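Local coordinates for CIR protein (PDB 6ZYV) that is of unknown function but belongs to the Plasmodium-interspersed repeat family of variant antigens, probably displayed by infected red blood cells through a membrane-spanning helix, at residues 39-44 / 63-68; 112-117 / 122-127; 155-160 / 209-214; 165-170 / 220-225; 199-202 / 207-210. The protein carries 5 engineered substitutions. One frame throughout, in Å; residues are numbered along the deposited sequence.

Interaction 1: 39-44 / 63-68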
# COMPACT_ATOMS: atom_id res chain seq x y z
N SER A 39 5.42 3.49 17.90
CA SER A 39 5.57 4.48 18.97
C SER A 39 6.68 5.50 18.73
O SER A 39 6.50 6.68 19.03
CB SER A 39 5.73 3.82 20.33
OG SER A 39 6.92 3.06 20.43
N ASP A 40 7.79 5.07 18.11
CA ASP A 40 8.92 5.94 17.74
C ASP A 40 8.52 7.05 16.78
O ASP A 40 9.23 8.05 16.67
CB ASP A 40 10.02 5.11 17.06
CG ASP A 40 10.89 4.27 18.01
OD1 ASP A 40 11.23 4.77 19.11
OD2 ASP A 40 11.24 3.11 17.63
N TYR A 41 7.41 6.87 16.04
CA TYR A 41 6.94 7.80 15.01
C TYR A 41 5.68 8.59 15.40
O TYR A 41 5.14 9.30 14.56
CB TYR A 41 6.76 7.07 13.68
CG TYR A 41 7.98 6.26 13.30
CD1 TYR A 41 9.20 6.89 13.08
CD2 TYR A 41 7.95 4.88 13.29
CE1 TYR A 41 10.35 6.15 12.80
CE2 TYR A 41 9.08 4.14 12.97
CZ TYR A 41 10.28 4.78 12.73
OH TYR A 41 11.44 4.08 12.45
N CYS A 42 5.25 8.50 16.66
CA CYS A 42 4.09 9.23 17.17
C CYS A 42 4.39 10.74 17.18
O CYS A 42 5.51 11.14 17.48
CB CYS A 42 3.73 8.74 18.57
SG CYS A 42 2.86 7.15 18.60
N PRO A 43 3.40 11.58 16.81
CA PRO A 43 3.67 13.03 16.80
C PRO A 43 3.92 13.57 18.20
O PRO A 43 3.39 13.06 19.18
CB PRO A 43 2.39 13.65 16.21
CG PRO A 43 1.52 12.52 15.82
CD PRO A 43 2.02 11.25 16.42
N MET A 44 4.68 14.65 18.28
CA MET A 44 4.93 15.33 19.53
C MET A 44 3.62 15.94 20.05
O MET A 44 2.80 16.42 19.27
CB MET A 44 5.92 16.45 19.32
CG MET A 44 7.34 16.04 19.53
SD MET A 44 8.31 17.54 19.84
CE MET A 44 8.05 18.43 18.27
N PHE A 63 1.73 5.45 9.04
CA PHE A 63 2.11 5.80 7.68
C PHE A 63 3.62 6.02 7.58
O PHE A 63 4.25 5.57 6.63
CB PHE A 63 1.34 7.05 7.22
CG PHE A 63 1.71 7.55 5.85
CD1 PHE A 63 1.17 6.97 4.71
CD2 PHE A 63 2.63 8.57 5.69
CE1 PHE A 63 1.53 7.42 3.44
CE2 PHE A 63 2.99 9.02 4.44
CZ PHE A 63 2.44 8.43 3.32
N ILE A 64 4.20 6.73 8.55
CA ILE A 64 5.64 6.99 8.60
C ILE A 64 6.40 5.69 8.84
O ILE A 64 7.38 5.42 8.15
CB ILE A 64 5.97 8.06 9.65
CG1 ILE A 64 5.36 9.40 9.21
CG2 ILE A 64 7.47 8.18 9.90
CD1 ILE A 64 5.30 10.39 10.33
N TRP A 65 5.88 4.82 9.73
CA TRP A 65 6.46 3.51 9.94
C TRP A 65 6.52 2.71 8.60
O TRP A 65 7.55 2.15 8.29
CB TRP A 65 5.69 2.73 11.02
CG TRP A 65 6.27 1.39 11.32
CD1 TRP A 65 7.24 1.10 12.24
CD2 TRP A 65 5.92 0.15 10.70
NE1 TRP A 65 7.52 -0.25 12.22
CE2 TRP A 65 6.74 -0.85 11.26
CE3 TRP A 65 5.01 -0.21 9.71
CZ2 TRP A 65 6.64 -2.19 10.90
CZ3 TRP A 65 4.94 -1.53 9.32
CH2 TRP A 65 5.72 -2.51 9.93
N LEU A 66 5.43 2.74 7.79
CA LEU A 66 5.36 2.10 6.48
C LEU A 66 6.43 2.59 5.57
O LEU A 66 7.12 1.77 4.98
CB LEU A 66 4.01 2.34 5.76
CG LEU A 66 2.91 1.31 5.88
CD1 LEU A 66 1.84 1.56 4.79
CD2 LEU A 66 3.46 -0.14 5.85
N LEU A 67 6.54 3.91 5.38
CA LEU A 67 7.55 4.51 4.52
C LEU A 67 8.95 4.15 4.96
O LEU A 67 9.79 3.87 4.12
CB LEU A 67 7.42 6.05 4.48
CG LEU A 67 6.32 6.63 3.62
CD1 LEU A 67 6.38 8.17 3.68
CD2 LEU A 67 6.46 6.15 2.17
N VAL A 68 9.21 4.15 6.28
CA VAL A 68 10.52 3.78 6.80
C VAL A 68 10.83 2.31 6.45
O VAL A 68 11.91 2.01 5.93
CB VAL A 68 10.62 4.08 8.31
CG1 VAL A 68 11.84 3.40 8.93
CG2 VAL A 68 10.68 5.58 8.57
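In the all-helical PIR ectodomain, the disulfide-bearing loop between helices 8-20 and 55-71 lies against the second of these through Tyr41, which meets Ile64, Trp65 and Val68. Tyr41 closes a short 3-10 turn, 39-41, and its CA comes within 6.6 Å of the CA of Ile64. Its CG stands anti to its own carbonyl carbon (chi1 -51°), which sends the ring out along the helix surface, so that it meets Ile64, Trp65 and, one turn on from Ile64, Val68. Near the root of the ring, Tyr41 CD1 touches the CG2 methyl of Ile64 at 3.8 Å, from an oblique direction. Farther out, Tyr41 CE2 lies 3.6 Å from Trp65 CD1; here the two rings meet rim to rim, with planes at 58° and neither over the face of the other. At the far end, Tyr41 OH is 3.6 Å from Val68 CG1, a van der Waals contact rather than a polar one. Around this line of contacts, the Cys42-Cys52 disulfide constrains the loop itself, the Tyr41 carbonyl accepts a hydrogen bond from Asn121 ND2, and His127 brings its ring against that of Tyr41. The contact with the helix is thus apolar, resting on shape and carried on the loop side by Tyr41 alone.

Interaction 2: 112-117 / 122-127. Engineered in segment 122-127: Ala125 (natural residue Thr).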
# COMPACT_ATOMS: atom_id res chain seq x y z
N ASN A 112 -5.51 17.25 2.58
CA ASN A 112 -5.62 17.95 3.85
C ASN A 112 -5.01 17.14 5.01
O ASN A 112 -4.25 17.69 5.80
CB ASN A 112 -7.09 18.31 4.12
CG ASN A 112 -7.30 19.05 5.41
OD1 ASN A 112 -7.70 18.45 6.43
ND2 ASN A 112 -7.00 20.35 5.42
N PHE A 113 -5.33 15.84 5.11
CA PHE A 113 -4.77 14.95 6.12
C PHE A 113 -3.23 14.89 6.00
O PHE A 113 -2.56 14.90 7.02
CB PHE A 113 -5.38 13.53 6.02
CG PHE A 113 -4.93 12.60 7.12
CD1 PHE A 113 -3.76 11.87 7.01
CD2 PHE A 113 -5.68 12.47 8.28
CE1 PHE A 113 -3.33 11.07 8.05
CE2 PHE A 113 -5.25 11.66 9.32
CZ PHE A 113 -4.06 10.98 9.21
N TYR A 114 -2.68 14.79 4.79
CA TYR A 114 -1.23 14.71 4.60
C TYR A 114 -0.54 15.96 5.14
O TYR A 114 0.42 15.85 5.90
CB TYR A 114 -0.87 14.52 3.12
CG TYR A 114 0.46 13.80 2.92
CD1 TYR A 114 1.66 14.49 2.95
CD2 TYR A 114 0.50 12.43 2.70
CE1 TYR A 114 2.87 13.83 2.77
CE2 TYR A 114 1.70 11.77 2.51
CZ TYR A 114 2.89 12.46 2.57
OH TYR A 114 4.07 11.78 2.38
N THR A 115 -1.02 17.15 4.75
CA THR A 115 -0.43 18.41 5.18
C THR A 115 -0.62 18.65 6.69
O THR A 115 0.31 19.09 7.36
CB THR A 115 -1.04 19.57 4.37
OG1 THR A 115 -0.75 19.46 2.97
CG2 THR A 115 -0.67 20.94 4.89
N ASN A 116 -1.82 18.38 7.21
CA ASN A 116 -2.11 18.66 8.61
C ASN A 116 -1.75 17.58 9.62
O ASN A 116 -1.76 17.87 10.81
CB ASN A 116 -3.58 19.03 8.79
CG ASN A 116 -3.97 20.31 8.10
OD1 ASN A 116 -5.01 20.40 7.46
ND2 ASN A 116 -3.13 21.34 8.21
N HIS A 117 -1.49 16.33 9.19
CA HIS A 117 -1.18 15.26 10.13
C HIS A 117 0.08 14.50 9.83
O HIS A 117 0.63 13.90 10.75
CB HIS A 117 -2.34 14.29 10.28
CG HIS A 117 -3.58 14.92 10.82
ND1 HIS A 117 -3.71 15.23 12.17
CD2 HIS A 117 -4.68 15.33 10.16
CE1 HIS A 117 -4.90 15.81 12.28
NE2 HIS A 117 -5.53 15.88 11.11
N THR A 122 6.70 15.43 13.54
CA THR A 122 8.14 15.73 13.52
C THR A 122 9.02 14.55 13.03
O THR A 122 10.12 14.76 12.51
CB THR A 122 8.56 16.24 14.89
OG1 THR A 122 9.89 16.71 14.79
CG2 THR A 122 8.42 15.17 15.99
N ASN A 123 8.49 13.34 13.12
CA ASN A 123 9.15 12.11 12.72
C ASN A 123 9.18 11.86 11.22
O ASN A 123 9.94 11.01 10.75
CB ASN A 123 8.48 10.96 13.44
CG ASN A 123 8.73 11.06 14.92
OD1 ASN A 123 9.84 10.87 15.37
ND2 ASN A 123 7.73 11.41 15.69
N TYR A 124 8.35 12.60 10.47
CA TYR A 124 8.29 12.48 9.03
C TYR A 124 9.56 13.09 8.40
O TYR A 124 10.21 12.44 7.59
CB TYR A 124 7.02 13.19 8.52
CG TYR A 124 6.85 13.13 7.02
CD1 TYR A 124 6.64 11.92 6.38
CD2 TYR A 124 6.87 14.28 6.26
CE1 TYR A 124 6.47 11.85 5.00
CE2 TYR A 124 6.69 14.23 4.88
CZ TYR A 124 6.50 13.01 4.26
OH TYR A 124 6.34 12.94 2.89
N ALA A 125 9.94 14.31 8.81
CA ALA A 125 11.15 14.94 8.29
C ALA A 125 12.46 14.25 8.77
O ALA A 125 13.42 14.17 7.99
CB ALA A 125 11.17 16.42 8.64
N SER A 126 12.48 13.73 10.01
CA SER A 126 13.71 13.13 10.54
C SER A 126 13.92 11.64 10.20
O SER A 126 15.08 11.21 10.15
CB SER A 126 13.83 13.35 12.04
OG SER A 126 12.62 13.11 12.75
N HIS A 127 12.86 10.86 9.97
CA HIS A 127 13.01 9.44 9.71
C HIS A 127 12.76 9.06 8.25
O HIS A 127 13.41 8.12 7.75
CB HIS A 127 12.19 8.61 10.69
CG HIS A 127 12.71 8.78 12.08
ND1 HIS A 127 14.07 8.68 12.33
CD2 HIS A 127 12.09 9.05 13.25
CE1 HIS A 127 14.24 8.94 13.61
NE2 HIS A 127 13.08 9.09 14.23
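Two short helical segments, 112-117 and 122-127, stand far enough apart that only Tyr114 and Tyr124 bridge them; the first widens into a pi-type turn at 114-117, while Asn116 N and His117 N still bond to Asn112 O and Phe113 O. The two phenol groups meet through their hydroxyls, Tyr114 OH lying 2.6 Å from Tyr124 OH in a short hydrogen bond in which either could be the donor; both residues are buried, and the shared bond gives each phenol oxygen a polar partner. The rings are almost perpendicular, with planes at 87° and centroids 5.8 Å apart, in an offset edge-to-face pair that turns the edge of Tyr114 toward the face of Tyr124. Tyr124 OH lies at the edge of the Tyr114 ring, near its plane, and Tyr114 CE1 approaches Tyr124 CZ at 4.0 Å. This pair spans the turn between helices 110-118 and 122-127 and is buried among the neighbouring helices: Val140 of helix 134-149 packs on both tyrosines, Phe63 of helix 55-71 meets the Tyr114 ring, and Ile64 touches Tyr124. Extended first torsions, -180° in Tyr124 and a somewhat twisted -153° in Tyr114, carry each hydroxyl across to the other. Glu119, in the turn, lies against both side chains.

Interaction 3: 155-160 / 209-214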
# COMPACT_ATOMS: atom_id res chain seq x y z
N PRO A 155 -11.21 2.25 -3.49
CA PRO A 155 -11.54 1.20 -2.49
C PRO A 155 -11.65 -0.22 -3.08
O PRO A 155 -11.13 -1.15 -2.49
CB PRO A 155 -12.86 1.67 -1.89
CG PRO A 155 -12.86 3.14 -2.09
CD PRO A 155 -12.23 3.33 -3.45
N LYS A 156 -12.28 -0.38 -4.24
CA LYS A 156 -12.40 -1.68 -4.91
C LYS A 156 -11.06 -2.14 -5.50
O LYS A 156 -10.75 -3.32 -5.48
CB LYS A 156 -13.51 -1.66 -5.97
CG LYS A 156 -14.88 -1.54 -5.35
CD LYS A 156 -16.01 -1.30 -6.38
CE LYS A 156 -17.29 -0.80 -5.71
NZ LYS A 156 -18.43 -0.60 -6.67
N PHE A 157 -10.25 -1.20 -5.99
CA PHE A 157 -8.93 -1.51 -6.52
C PHE A 157 -8.04 -2.06 -5.40
O PHE A 157 -7.27 -3.01 -5.61
CB PHE A 157 -8.32 -0.24 -7.17
CG PHE A 157 -6.92 -0.38 -7.70
CD1 PHE A 157 -6.68 -0.77 -9.01
CD2 PHE A 157 -5.83 -0.13 -6.89
CE1 PHE A 157 -5.38 -0.89 -9.50
CE2 PHE A 157 -4.53 -0.26 -7.38
CZ PHE A 157 -4.32 -0.65 -8.67
N TYR A 158 -8.15 -1.47 -4.20
CA TYR A 158 -7.42 -1.90 -3.01
C TYR A 158 -7.79 -3.33 -2.62
O TYR A 158 -6.92 -4.08 -2.20
CB TYR A 158 -7.68 -0.94 -1.83
CG TYR A 158 -6.76 -1.22 -0.66
CD1 TYR A 158 -5.44 -0.79 -0.68
CD2 TYR A 158 -7.16 -2.01 0.40
CE1 TYR A 158 -4.56 -1.08 0.36
CE2 TYR A 158 -6.28 -2.33 1.44
CZ TYR A 158 -4.98 -1.85 1.42
OH TYR A 158 -4.10 -2.15 2.44
N ASP A 159 -9.06 -3.72 -2.76
CA ASP A 159 -9.49 -5.10 -2.50
C ASP A 159 -8.78 -6.09 -3.45
O ASP A 159 -8.40 -7.17 -3.03
CB ASP A 159 -11.01 -5.23 -2.62
CG ASP A 159 -11.72 -4.67 -1.39
OD1 ASP A 159 -11.14 -4.72 -0.28
OD2 ASP A 159 -12.87 -4.18 -1.54
N ILE A 160 -8.58 -5.70 -4.72
CA ILE A 160 -7.84 -6.52 -5.68
C ILE A 160 -6.36 -6.63 -5.22
O ILE A 160 -5.79 -7.72 -5.24
CB ILE A 160 -7.94 -5.93 -7.10
CG1 ILE A 160 -9.43 -5.78 -7.53
CG2 ILE A 160 -7.14 -6.76 -8.10
CD1 ILE A 160 -10.19 -7.08 -7.59
N LYS A 209 -3.80 4.06 -15.82
CA LYS A 209 -2.49 3.58 -16.28
C LYS A 209 -1.38 3.78 -15.25
O LYS A 209 -0.38 3.04 -15.26
CB LYS A 209 -2.07 4.22 -17.63
CG LYS A 209 -2.76 3.71 -18.93
CD LYS A 209 -3.00 4.91 -19.94
CE LYS A 209 -2.29 4.95 -21.29
NZ LYS A 209 -2.65 6.16 -22.10
N GLN A 210 -1.53 4.79 -14.37
CA GLN A 210 -0.53 5.06 -13.35
C GLN A 210 -0.73 4.26 -12.07
O GLN A 210 0.21 4.16 -11.29
CB GLN A 210 -0.44 6.55 -13.03
CG GLN A 210 0.16 7.37 -14.15
CD GLN A 210 0.88 8.59 -13.61
OE1 GLN A 210 0.49 9.73 -13.89
NE2 GLN A 210 1.94 8.39 -12.83
N ILE A 211 -1.94 3.71 -11.82
CA ILE A 211 -2.12 2.83 -10.63
C ILE A 211 -2.02 1.34 -11.02
O ILE A 211 -1.57 0.53 -10.22
CB ILE A 211 -3.38 3.15 -9.80
CG1 ILE A 211 -4.66 2.88 -10.60
CG2 ILE A 211 -3.32 4.59 -9.36
CD1 ILE A 211 -5.94 2.97 -9.79
N LEU A 212 -2.38 1.00 -12.27
CA LEU A 212 -2.27 -0.34 -12.81
C LEU A 212 -0.89 -1.04 -12.54
O LEU A 212 -0.92 -2.20 -12.14
CB LEU A 212 -2.61 -0.33 -14.30
CG LEU A 212 -2.53 -1.66 -15.05
CD1 LEU A 212 -3.38 -2.73 -14.38
CD2 LEU A 212 -2.96 -1.47 -16.51
N PRO A 213 0.30 -0.39 -12.68
CA PRO A 213 1.57 -1.11 -12.39
C PRO A 213 1.68 -1.81 -11.04
O PRO A 213 2.41 -2.78 -10.93
CB PRO A 213 2.64 -0.02 -12.53
CG PRO A 213 2.04 0.91 -13.53
CD PRO A 213 0.58 0.97 -13.16
N ILE A 214 0.94 -1.38 -10.02
CA ILE A 214 0.91 -2.05 -8.72
C ILE A 214 0.46 -3.54 -8.90
O ILE A 214 1.09 -4.47 -8.38
CB ILE A 214 -0.08 -1.30 -7.78
CG1 ILE A 214 0.42 0.11 -7.40
CG2 ILE A 214 -0.45 -2.13 -6.56
CD1 ILE A 214 -0.69 1.04 -6.88
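Phe157 reaches from segment 155-160 of helix 154-174 into the bend at 209-214, where Ile211 covers one face of its ring. A trans first torsion (chi1 176°) takes the phenyl group across to the other segment. Ile211 takes a less common form: its CG1 sits between the backbone N and the carbonyl carbon (chi1 65°), and the extended continuation of the chain sets CD1 above the middle of the ring. This is a CH-pi contact, with Ile211 CD1 3.9 Å from the Phe157 ring centroid and 9° off the ring normal. The bend is the junction where helix 206-211 gives way to helix 213-226, so Phe157 of the long helix 154-174 packs at the joint between two successive helices. At the far end of the ring, Phe157 CZ lies 3.4 Å from Ile211 O, while Ile211 O also accepts the backbone bond from Ile214 N. Ile214 brings CD1 to the ring edge, 4.1 Å from Phe157 CE2. One isoleucine therefore approaches over the face and the other near the plane. Leu215, on helix 213-226, also packs on Phe157, whereas Met147 of helix 134-149 touches Ile211 and Tyr90 of helix 81-101 touches Ile214.

Interaction 4: 165-170 / 220-225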
# COMPACT_ATOMS: atom_id res chain seq x y z
N CYS A 165 -1.92 -9.63 -2.37
CA CYS A 165 -1.13 -9.76 -1.14
C CYS A 165 -1.38 -11.10 -0.44
O CYS A 165 -0.45 -11.66 0.13
CB CYS A 165 -1.35 -8.57 -0.21
SG CYS A 165 -0.40 -7.10 -0.66
N ASN A 166 -2.60 -11.64 -0.52
CA ASN A 166 -2.90 -12.94 0.08
C ASN A 166 -2.11 -14.05 -0.61
O ASN A 166 -1.61 -14.95 0.07
CB ASN A 166 -4.40 -13.24 0.06
CG ASN A 166 -5.20 -12.33 0.96
OD1 ASN A 166 -4.72 -11.84 2.00
ND2 ASN A 166 -6.45 -12.06 0.59
N MET A 167 -1.93 -13.96 -1.95
CA MET A 167 -1.13 -14.95 -2.66
C MET A 167 0.35 -14.83 -2.27
O MET A 167 1.01 -15.84 -2.08
CB MET A 167 -1.33 -14.82 -4.18
CG MET A 167 -2.74 -15.13 -4.62
SD MET A 167 -2.85 -15.21 -6.42
CE MET A 167 -2.64 -13.50 -6.80
N TYR A 168 0.86 -13.60 -2.09
CA TYR A 168 2.24 -13.38 -1.63
C TYR A 168 2.47 -13.99 -0.24
O TYR A 168 3.53 -14.55 0.02
CB TYR A 168 2.60 -11.89 -1.61
CG TYR A 168 3.17 -11.38 -2.92
CD1 TYR A 168 2.33 -10.89 -3.92
CD2 TYR A 168 4.53 -11.41 -3.17
CE1 TYR A 168 2.84 -10.41 -5.11
CE2 TYR A 168 5.06 -10.95 -4.37
CZ TYR A 168 4.21 -10.45 -5.34
OH TYR A 168 4.69 -9.98 -6.55
N ASN A 169 1.47 -13.88 0.65
CA ASN A 169 1.53 -14.44 2.01
C ASN A 169 1.54 -15.96 1.93
O ASN A 169 2.26 -16.60 2.68
CB ASN A 169 0.34 -13.97 2.86
CG ASN A 169 0.29 -14.57 4.26
OD1 ASN A 169 -0.73 -15.17 4.67
ND2 ASN A 169 1.39 -14.45 5.01
N GLU A 170 0.74 -16.54 1.02
CA GLU A 170 0.71 -17.98 0.83
C GLU A 170 2.05 -18.49 0.33
O GLU A 170 2.57 -19.48 0.85
CB GLU A 170 -0.42 -18.38 -0.13
CG GLU A 170 -1.80 -18.33 0.48
CD GLU A 170 -1.90 -19.16 1.75
OE1 GLU A 170 -1.64 -20.38 1.68
OE2 GLU A 170 -2.17 -18.56 2.82
N ASP A 220 2.86 -10.24 -12.17
CA ASP A 220 3.94 -10.78 -12.98
C ASP A 220 5.04 -11.36 -12.08
O ASP A 220 5.52 -12.47 -12.32
CB ASP A 220 4.54 -9.71 -13.90
CG ASP A 220 3.76 -9.41 -15.17
OD1 ASP A 220 2.81 -10.19 -15.49
OD2 ASP A 220 4.07 -8.39 -15.84
N ASN A 221 5.40 -10.63 -11.01
CA ASN A 221 6.43 -11.12 -10.11
C ASN A 221 5.94 -12.35 -9.36
O ASN A 221 6.69 -13.31 -9.20
CB ASN A 221 6.92 -10.03 -9.15
CG ASN A 221 7.94 -10.59 -8.16
OD1 ASN A 221 9.13 -10.76 -8.49
ND2 ASN A 221 7.48 -10.97 -6.95
N LEU A 222 4.68 -12.34 -8.91
CA LEU A 222 4.12 -13.47 -8.16
C LEU A 222 4.20 -14.81 -8.97
O LEU A 222 4.70 -15.82 -8.45
CB LEU A 222 2.68 -13.13 -7.72
CG LEU A 222 1.93 -14.08 -6.76
CD1 LEU A 222 1.19 -15.19 -7.52
CD2 LEU A 222 2.81 -14.61 -5.63
N ILE A 223 3.74 -14.79 -10.23
CA ILE A 223 3.72 -16.01 -11.02
C ILE A 223 5.14 -16.45 -11.42
O ILE A 223 5.39 -17.66 -11.50
CB ILE A 223 2.73 -15.91 -12.21
CG1 ILE A 223 3.18 -14.90 -13.29
CG2 ILE A 223 1.33 -15.60 -11.68
CD1 ILE A 223 2.13 -14.69 -14.48
N LYS A 224 6.09 -15.51 -11.58
CA LYS A 224 7.48 -15.85 -11.82
C LYS A 224 8.04 -16.59 -10.58
O LYS A 224 8.80 -17.53 -10.74
CB LYS A 224 8.32 -14.59 -12.08
CG LYS A 224 8.16 -14.00 -13.48
CD LYS A 224 8.90 -12.67 -13.59
CE LYS A 224 8.86 -12.08 -14.98
NZ LYS A 224 9.74 -10.88 -15.10
N LYS A 225 7.67 -16.15 -9.35
CA LYS A 225 8.14 -16.77 -8.11
C LYS A 225 7.50 -18.14 -7.90
O LYS A 225 8.19 -19.06 -7.50
CB LYS A 225 7.92 -15.85 -6.87
CG LYS A 225 8.78 -14.58 -6.87
CD LYS A 225 10.29 -14.88 -6.85
CE LYS A 225 11.15 -13.64 -7.03
NZ LYS A 225 12.60 -13.90 -6.71
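Leu222 (chi1 -172°) and Asn221 both swing their side chains away from the backbone N, which carries one leucine branch, CD2, over the ring of Tyr168 and the asparagine amide to its hydroxyl end. The tyrosine itself leaves its helix at a slant, but its far end swings in toward segment 220-225. Leu222 CD2 lies over the middle of the ring in a CH-pi contact, 4.1 Å from the Tyr168 centroid. Closer to the leucine backbone, Leu222 CB packs 3.8 Å from Tyr168 CE1. At the ring edge, Asn221 ND2 donates a hydrogen bond to Tyr168 OH at 3.0 Å, with an N-H...acceptor angle of 162°. The amide and the phenol ring are nearly coplanar, so the N-H meets the hydroxyl close to both planes. The Tyr168 hydroxyl is also bonded to Gly218 O, and Asn221 ND2 to Asp6 OD1, giving a chain of hydrogen bonds from Asp6 through Asn221 ND2 and the Tyr168 hydroxyl to Gly218 O, one turn earlier on the same helix as Asn221. The other leucine branch, CD1, meets Met167 SD at 4.2 Å, so Leu222 fits between the methionine and the tyrosine. Segments 165-170 and 220-225 run in nearly the same direction, at 25°, with axes 10.6 Å apart at closest approach. Helix 181-198 flanks this pair, its Phe188 packing on Met167 and Cys181 on Leu222, while the Cys165-Cys12 disulfide ties helix 154-174 to helix 8-20.

Interaction 5: 199-202 / 207-210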
# COMPACT_ATOMS: atom_id res chain seq x y z
N ASN A 199 -17.01 -1.99 -12.74
CA ASN A 199 -16.75 -0.57 -12.57
C ASN A 199 -16.55 0.19 -13.87
O ASN A 199 -16.18 1.35 -13.81
CB ASN A 199 -15.58 -0.38 -11.64
CG ASN A 199 -15.88 -0.93 -10.26
OD1 ASN A 199 -16.56 -0.30 -9.46
ND2 ASN A 199 -15.41 -2.13 -9.98
N ASN A 200 -16.78 -0.44 -15.04
CA ASN A 200 -16.63 0.20 -16.35
C ASN A 200 -15.24 0.86 -16.49
O ASN A 200 -15.14 2.03 -16.88
CB ASN A 200 -17.74 1.24 -16.58
CG ASN A 200 -18.01 1.50 -18.04
OD1 ASN A 200 -17.78 0.65 -18.90
ND2 ASN A 200 -18.47 2.69 -18.35
N VAL A 201 -14.20 0.14 -16.09
CA VAL A 201 -12.86 0.68 -16.13
C VAL A 201 -12.32 0.68 -17.54
O VAL A 201 -12.36 -0.33 -18.25
CB VAL A 201 -11.92 -0.04 -15.14
CG1 VAL A 201 -10.49 0.50 -15.26
CG2 VAL A 201 -12.45 0.06 -13.70
N ASP A 202 -11.88 1.86 -17.97
CA ASP A 202 -11.20 2.05 -19.23
C ASP A 202 -9.72 1.91 -18.83
O ASP A 202 -9.16 2.81 -18.19
CB ASP A 202 -11.50 3.47 -19.76
CG ASP A 202 -10.80 3.85 -21.05
OD1 ASP A 202 -10.02 3.03 -21.58
OD2 ASP A 202 -11.04 4.98 -21.54
N SER A 207 -5.07 8.14 -15.79
CA SER A 207 -5.04 7.95 -14.35
C SER A 207 -5.02 6.51 -13.97
O SER A 207 -4.37 6.15 -12.98
CB SER A 207 -6.26 8.60 -13.70
OG SER A 207 -6.20 9.99 -13.94
N TYR A 208 -5.79 5.68 -14.70
CA TYR A 208 -5.81 4.27 -14.37
C TYR A 208 -4.44 3.64 -14.69
O TYR A 208 -3.93 2.88 -13.89
CB TYR A 208 -6.95 3.53 -15.05
CG TYR A 208 -7.06 2.12 -14.51
CD1 TYR A 208 -7.61 1.88 -13.25
CD2 TYR A 208 -6.53 1.04 -15.21
CE1 TYR A 208 -7.63 0.61 -12.71
CE2 TYR A 208 -6.57 -0.24 -14.69
CZ TYR A 208 -7.12 -0.45 -13.43
OH TYR A 208 -7.15 -1.70 -12.86
N LYS A 209 -3.80 4.06 -15.82
CA LYS A 209 -2.49 3.58 -16.28
C LYS A 209 -1.38 3.78 -15.25
O LYS A 209 -0.38 3.04 -15.26
CB LYS A 209 -2.07 4.22 -17.63
CG LYS A 209 -2.76 3.71 -18.93
CD LYS A 209 -3.00 4.91 -19.94
CE LYS A 209 -2.29 4.95 -21.29
NZ LYS A 209 -2.65 6.16 -22.10
N GLN A 210 -1.53 4.79 -14.37
CA GLN A 210 -0.53 5.06 -13.35
C GLN A 210 -0.73 4.26 -12.07
O GLN A 210 0.21 4.16 -11.29
CB GLN A 210 -0.44 6.55 -13.03
CG GLN A 210 0.16 7.37 -14.15
CD GLN A 210 0.88 8.59 -13.61
OE1 GLN A 210 0.49 9.73 -13.89
NE2 GLN A 210 1.94 8.39 -12.83
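One face of the Tyr208 ring is covered by the CG1 methyl of Val201, while Asp202 O approaches the ring obliquely and the hydroxyl at its far end bonds to Tyr192 OH. The methyl is almost exactly centred: Val201 CG1 lies 3.7 Å from the Tyr208 ring centroid, 6° off the ring normal, in a CH-pi contact. Its distances to the individual ring carbons are accordingly similar, with Tyr208 CD1 at 3.8 Å from Val201 CG1. The valine chi1 of 177° points this branch at the ring. The valine follows directly on the Schellman motif that ends helix 181-198: Asn200, with positive phi, is the C-prime residue, Val201 N bonds to Leu196 O, and Asn200 N bonds to Asn197 O. The chain thereby leaves the helix and turns into the short connection to helix 206-211, on which Tyr208 sits. Closer to the backbone, Asp202 O lies 3.9 Å from Tyr208 CB, a packing contact at the root of the side chain. Farther along the connection, Asp202 OD1 takes a hydrogen bond from Asp204 N, and Tyr208 N is bonded to Asp205 OD2. Leu196 of the preceding helix and Ile153 of a neighbouring loop each touch both Val201 and Tyr208.

How the interactions relate
From the N terminus, interaction 1 comes first, folding the disulfide-bearing loop back onto helix 55-71. Interaction 2 follows in series, closing the tight turn between helices 110-118 and 122-127; the two touch, since segment 122-127 also packs against the loop. The remaining three belong to the C-terminal half. Interactions 3 and 4 both join helix 154-174 to the region 209-225 and cross along the chain, bringing successive parts of the two regions together with centres about 16 Å apart. Interaction 5 closes a short local loop between helices 181-198 and 206-211, within the span of interaction 4. It shares Lys209 and Gln210 with interaction 3, and the two touch.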